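Local coordinates for putative RnfG subunit of electron transport complex (Thermotoga maritima, PDB 3DCZ), which probably forms part of a membrane-bound complex that couples electron transfer to the translocation of ions across the membrane, with FMN as cofactor, at residues A23-P35 against F111-Q123. Numbering follows the deposited sequence. Where two conformers were deposited one is given.
Sequences AKLSAIKFVLKDP and FMLNSVRVIDYSQ
Asn114 bridges two backbone carbonyls of 23-35: its ND2 donates to Val31 O at 2.8 Å and to Lys33 O at 3.1 Å, so one amide nitrogen grips both. Both bonds are bent at 142°, and each carbonyl is met from above its plane. With CG anti to the backbone N, the amide reaches back to the loop, and OD1 lies 3.1 Å from Pro35 CD. Pro35 CG approaches Asn114 O, a buried carbonyl that has no partner in the model. A water donates to Phe30 O and Lys33 O and accepts from Ser115 OG, satisfying three polar atoms at once; a small serine suits this tight spot. In one of its two modelled conformers Arg117, bent at chi2 and chi3, lays its guanidinium flat on one face of the Phe30 ring, planes 22° apart and CZ 3.8 Å from the ring centroid, a cation-pi stack. A water link from its NE to Ser26 OG is doubtful, since both side chains have a second conformer. Were Phe30 replaced by an alanine, the guanidinium would probably lose the flat surface it rests on and be freer to turn. Farther along, Ala27 CB is small enough to admit Ile119 CD1 at 3.7 Å, and a water joins Lys24 N to Tyr121 OH. Helix 23-31 thus packs almost antiparallel, at 157°, along strand 111-120, an edge strand of the sheet, on the opposite side from Val116, which meets helix 188-206. Two consecutive residues, Asn114 and Ser115, sit opposite the single Cys103 of neighbouring strand 98-107, a classic beta bulge in the antiparallel sheet of this alpha+beta FMN-binding domain.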
loop_
_atom_site.group_PDB
_atom_site.type_symbol
_atom_site.label_atom_id
_atom_site.label_comp_id
_atom_site.label_asym_id
_atom_site.label_seq_id
_atom_site.Cartn_x
_atom_site.Cartn_y
_atom_site.Cartn_z
ATOM N N ALA A 23 -1.165 -12.741 -10.605
ATOM C CA ALA A 23 -1.852 -11.793 -9.700
ATOM C C ALA A 23 -0.869 -10.923 -8.916
ATOM O O ALA A 23 -1.016 -9.700 -8.812
ATOM C CB ALA A 23 -2.758 -12.524 -8.726
ATOM N N LYS A 24 0.141 -11.553 -8.335
ATOM C CA LYS A 24 1.115 -10.798 -7.535
ATOM C C LYS A 24 1.874 -9.779 -8.395
ATOM O O LYS A 24 1.979 -8.593 -8.050
ATOM C CB LYS A 24 2.096 -11.747 -6.842
ATOM C CG LYS A 24 3.068 -11.029 -5.946
ATOM C CD LYS A 24 3.961 -11.977 -5.164
ATOM C CE LYS A 24 5.013 -11.197 -4.401
ATOM N NZ LYS A 24 5.869 -12.130 -3.576
ATOM N N LEU A 25 2.422 -10.250 -9.518
ATOM C CA LEU A 25 3.157 -9.377 -10.414
ATOM C C LEU A 25 2.267 -8.252 -10.941
ATOM O O LEU A 25 2.688 -7.094 -11.025
ATOM C CB LEU A 25 3.796 -10.181 -11.563
ATOM C CG LEU A 25 4.684 -9.390 -12.500
ATOM C CD1 LEU A 25 5.845 -8.735 -11.752
ATOM C CD2 LEU A 25 5.230 -10.344 -13.601
ATOM N N SER A 26 1.026 -8.577 -11.264
ATOM C CA SER A 26 0.067 -7.574 -11.726
ATOM C C SER A 26 -0.151 -6.493 -10.652
ATOM O O SER A 26 -0.183 -5.289 -10.941
ATOM C CB SER A 26 -1.259 -8.253 -12.068
ATOM O OG SER A 26 -2.273 -7.300 -12.313
ATOM N N ALA A 27 -0.305 -6.925 -9.400
ATOM C CA ALA A 27 -0.474 -6.005 -8.270
ATOM C C ALA A 27 0.725 -5.104 -8.063
ATOM O O ALA A 27 0.575 -3.908 -7.782
ATOM C CB ALA A 27 -0.814 -6.764 -6.955
ATOM N N ILE A 28 1.931 -5.675 -8.152
ATOM C CA ILE A 28 3.130 -4.881 -7.942
ATOM C C ILE A 28 3.246 -3.837 -9.057
ATOM O O ILE A 28 3.571 -2.674 -8.800
ATOM C CB ILE A 28 4.355 -5.784 -7.896
ATOM C CG1 ILE A 28 4.258 -6.661 -6.659
ATOM C CG2 ILE A 28 5.686 -4.947 -7.919
ATOM C CD1 ILE A 28 5.367 -7.771 -6.570
ATOM N N LYS A 29 2.964 -4.240 -10.282
ATOM C CA LYS A 29 2.954 -3.296 -11.415
ATOM C C LYS A 29 1.925 -2.189 -11.170
ATOM O O LYS A 29 2.226 -0.993 -11.347
ATOM C CB LYS A 29 2.620 -4.022 -12.728
ATOM C CG LYS A 29 3.722 -4.901 -13.256
ATOM C CD LYS A 29 3.274 -5.697 -14.482
ATOM C CE LYS A 29 4.399 -6.482 -15.069
ATOM N NZ LYS A 29 3.929 -7.091 -16.333
ATOM N N PHE A 30 0.726 -2.569 -10.722
ATOM C CA PHE A 30 -0.323 -1.574 -10.505
ATOM C C PHE A 30 0.088 -0.507 -9.492
ATOM O O PHE A 30 -0.082 0.706 -9.737
ATOM C CB PHE A 30 -1.617 -2.217 -10.023
ATOM C CG PHE A 30 -2.676 -1.205 -9.731
ATOM C CD1 PHE A 30 -3.451 -0.685 -10.747
ATOM C CD2 PHE A 30 -2.886 -0.740 -8.437
ATOM C CE1 PHE A 30 -4.386 0.249 -10.491
ATOM C CE2 PHE A 30 -3.786 0.242 -8.172
ATOM C CZ PHE A 30 -4.589 0.720 -9.212
ATOM N N VAL A 31 0.685 -0.944 -8.371
ATOM C CA VAL A 31 0.997 0.004 -7.291
ATOM C C VAL A 31 2.189 0.897 -7.620
ATOM O O VAL A 31 2.474 1.892 -6.914
ATOM C CB VAL A 31 1.162 -0.704 -5.910
ATOM C CG1 VAL A 31 -0.199 -1.396 -5.508
ATOM C CG2 VAL A 31 2.300 -1.674 -5.918
ATOM N N LEU A 32 2.880 0.539 -8.704
ATOM C CA LEU A 32 3.978 1.339 -9.249
ATOM C C LEU A 32 3.538 2.253 -10.387
ATOM O O LEU A 32 4.375 2.887 -11.017
ATOM C CB LEU A 32 5.161 0.460 -9.623
ATOM C CG LEU A 32 6.009 -0.059 -8.447
ATOM C CD1 LEU A 32 6.888 -1.226 -8.921
ATOM C CD2 LEU A 32 6.866 1.049 -7.842
ATOM N N LYS A 33 2.227 2.367 -10.575
ATOM C CA LYS A 33 1.685 3.436 -11.434
ATOM C C LYS A 33 1.330 4.629 -10.560
ATOM O O LYS A 33 0.791 4.492 -9.423
ATOM C CB LYS A 33 0.460 2.945 -12.216
ATOM C CG LYS A 33 0.762 1.773 -13.175
ATOM C CD LYS A 33 -0.444 1.453 -14.050
ATOM C CE LYS A 33 -0.138 0.363 -15.045
ATOM N NZ LYS A 33 -1.369 -0.050 -15.786
ATOM N N ASP A 34 1.599 5.823 -11.075
ATOM C CA ASP A 34 1.257 7.045 -10.394
ATOM C C ASP A 34 -0.260 7.197 -10.348
ATOM O O ASP A 34 -0.927 7.115 -11.396
ATOM C CB ASP A 34 1.909 8.183 -11.146
ATOM C CG ASP A 34 1.754 9.520 -10.486
ATOM O OD1 ASP A 34 0.648 9.929 -10.125
ATOM O OD2 ASP A 34 2.770 10.239 -10.418
ATOM N N PRO A 35 -0.830 7.374 -9.145
ATOM C CA PRO A 35 -2.292 7.403 -9.050
ATOM C C PRO A 35 -2.923 8.691 -9.607
ATOM O O PRO A 35 -4.138 8.745 -9.814
ATOM C CB PRO A 35 -2.553 7.278 -7.549
ATOM C CG PRO A 35 -1.379 7.930 -6.943
ATOM C CD PRO A 35 -0.213 7.558 -7.810
ATOM N N PHE A 111 7.332 8.826 4.533
ATOM C CA PHE A 111 6.950 8.121 3.355
ATOM C C PHE A 111 5.595 8.642 2.970
ATOM O O PHE A 111 4.844 9.125 3.815
ATOM C CB PHE A 111 6.803 6.613 3.633
ATOM C CG PHE A 111 8.094 5.885 3.866
ATOM C CD1 PHE A 111 8.769 5.338 2.805
ATOM C CD2 PHE A 111 8.631 5.741 5.159
ATOM C CE1 PHE A 111 9.955 4.683 2.995
ATOM C CE2 PHE A 111 9.797 5.077 5.344
ATOM C CZ PHE A 111 10.462 4.547 4.272
HETATM N N MSE A 112 5.289 8.515 1.686
HETATM C CA MSE A 112 3.923 8.693 1.224
HETATM C C MSE A 112 3.415 7.351 0.709
HETATM O O MSE A 112 4.185 6.504 0.278
HETATM C CB MSE A 112 3.812 9.790 0.159
HETATM C CG MSE A 112 4.297 9.387 -1.181
HETATM SE SE MSE A 112 4.133 10.790 -2.450
HETATM C CE MSE A 112 5.356 12.029 -1.714
ATOM N N LEU A 113 2.117 7.128 0.867
ATOM C CA LEU A 113 1.443 5.952 0.321
ATOM C C LEU A 113 1.019 6.248 -1.118
ATOM O O LEU A 113 0.166 7.122 -1.359
ATOM C CB LEU A 113 0.205 5.567 1.143
ATOM C CG LEU A 113 -0.621 4.422 0.593
ATOM C CD1 LEU A 113 0.223 3.121 0.417
ATOM C CD2 LEU A 113 -1.828 4.114 1.499
ATOM N N ASN A 114 1.657 5.577 -2.084
ATOM C CA ASN A 114 1.358 5.830 -3.497
ATOM C C ASN A 114 0.121 5.116 -3.967
ATOM O O ASN A 114 -0.683 5.697 -4.674
ATOM C CB ASN A 114 2.543 5.404 -4.360
ATOM C CG ASN A 114 2.368 5.736 -5.844
ATOM O OD1 ASN A 114 2.426 6.920 -6.215
ATOM N ND2 ASN A 114 2.193 4.697 -6.713
ATOM N N SER A 115 0.022 3.820 -3.661
ATOM C CA SER A 115 -1.028 2.987 -4.227
ATOM C C SER A 115 -1.166 1.691 -3.499
ATOM O O SER A 115 -0.285 1.280 -2.770
ATOM C CB SER A 115 -0.783 2.751 -5.718
ATOM O OG SER A 115 -1.783 2.006 -6.367
ATOM N N VAL A 116 -2.305 1.070 -3.682
ATOM C CA VAL A 116 -2.689 -0.138 -2.969
ATOM C C VAL A 116 -3.451 -1.037 -3.919
ATOM O O VAL A 116 -4.240 -0.536 -4.742
ATOM C CB VAL A 116 -3.674 0.215 -1.796
ATOM C CG1 VAL A 116 -4.097 -1.024 -1.052
ATOM C CG2 VAL A 116 -3.072 1.258 -0.883
ATOM N N ARG A 117 -3.260 -2.351 -3.787
ATOM C CA ARG A 117 -4.075 -3.332 -4.515
ATOM C C ARG A 117 -4.337 -4.494 -3.578
ATOM O O ARG A 117 -3.390 -5.120 -3.112
ATOM C CB ARG A 117 -3.340 -3.830 -5.761
ATOM C CG ARG A 117 -4.039 -4.982 -6.488
ATOM C CD ARG A 117 -5.177 -4.492 -7.353
ATOM N NE ARG A 117 -4.784 -4.452 -8.767
ATOM C CZ ARG A 117 -5.270 -3.612 -9.676
ATOM N NH1 ARG A 117 -6.163 -2.673 -9.351
ATOM N NH2 ARG A 117 -4.819 -3.690 -10.928
ATOM N N VAL A 118 -5.603 -4.790 -3.339
ATOM C CA VAL A 118 -5.997 -5.892 -2.484
ATOM C C VAL A 118 -6.190 -7.073 -3.410
ATOM O O VAL A 118 -6.952 -6.980 -4.391
ATOM C CB VAL A 118 -7.319 -5.537 -1.711
ATOM C CG1 VAL A 118 -7.672 -6.654 -0.774
ATOM C CG2 VAL A 118 -7.148 -4.234 -0.932
ATOM N N ILE A 119 -5.499 -8.181 -3.134
ATOM C CA ILE A 119 -5.647 -9.410 -3.932
ATOM C C ILE A 119 -6.464 -10.410 -3.130
ATOM O O ILE A 119 -6.117 -10.788 -2.027
ATOM C CB ILE A 119 -4.303 -10.088 -4.299
ATOM C CG1 ILE A 119 -3.340 -9.132 -4.997
ATOM C CG2 ILE A 119 -4.555 -11.240 -5.242
ATOM C CD1 ILE A 119 -1.926 -9.652 -4.998
ATOM N N ASP A 120 -7.598 -10.813 -3.680
ATOM C CA ASP A 120 -8.423 -11.803 -3.023
ATOM C C ASP A 120 -8.277 -13.096 -3.775
ATOM O O ASP A 120 -8.810 -13.243 -4.872
ATOM C CB ASP A 120 -9.875 -11.347 -3.021
ATOM C CG ASP A 120 -10.798 -12.358 -2.399
ATOM O OD1 ASP A 120 -10.347 -13.492 -2.089
ATOM O OD2 ASP A 120 -11.989 -12.021 -2.235
ATOM N N TYR A 121 -7.527 -14.017 -3.184
ATOM C CA TYR A 121 -7.223 -15.282 -3.839
ATOM C C TYR A 121 -8.377 -16.285 -3.689
ATOM O O TYR A 121 -8.444 -17.270 -4.438
ATOM C CB TYR A 121 -5.930 -15.861 -3.270
ATOM C CG TYR A 121 -4.674 -15.193 -3.800
ATOM C CD1 TYR A 121 -4.213 -15.499 -5.063
ATOM C CD2 TYR A 121 -3.958 -14.293 -3.033
ATOM C CE1 TYR A 121 -3.062 -14.929 -5.576
ATOM C CE2 TYR A 121 -2.786 -13.691 -3.535
ATOM C CZ TYR A 121 -2.348 -14.026 -4.818
ATOM O OH TYR A 121 -1.189 -13.483 -5.362
ATOM N N SER A 122 -9.270 -16.022 -2.726
ATOM C CA SER A 122 -10.484 -16.831 -2.509
ATOM C C SER A 122 -11.514 -16.586 -3.612
ATOM O O SER A 122 -12.228 -17.500 -4.015
ATOM C CB SER A 122 -11.098 -16.506 -1.139
ATOM N N GLN A 123 -11.590 -15.343 -4.087
ATOM C CA GLN A 123 -12.518 -14.952 -5.153
ATOM C C GLN A 123 -11.817 -14.992 -6.509
ATOM O O GLN A 123 -10.778 -15.631 -6.655
ATOM C CB GLN A 123 -13.067 -13.542 -4.890
HETATM O O HOH W 1 0.099 -14.595 -7.499
HETATM O O HOH W 2 -3.766 -6.239 -10.377
HETATM O O HOH W 3 -1.520 2.971 -8.979
HETATM O O HOH W 4 3.736 9.162 -7.497
#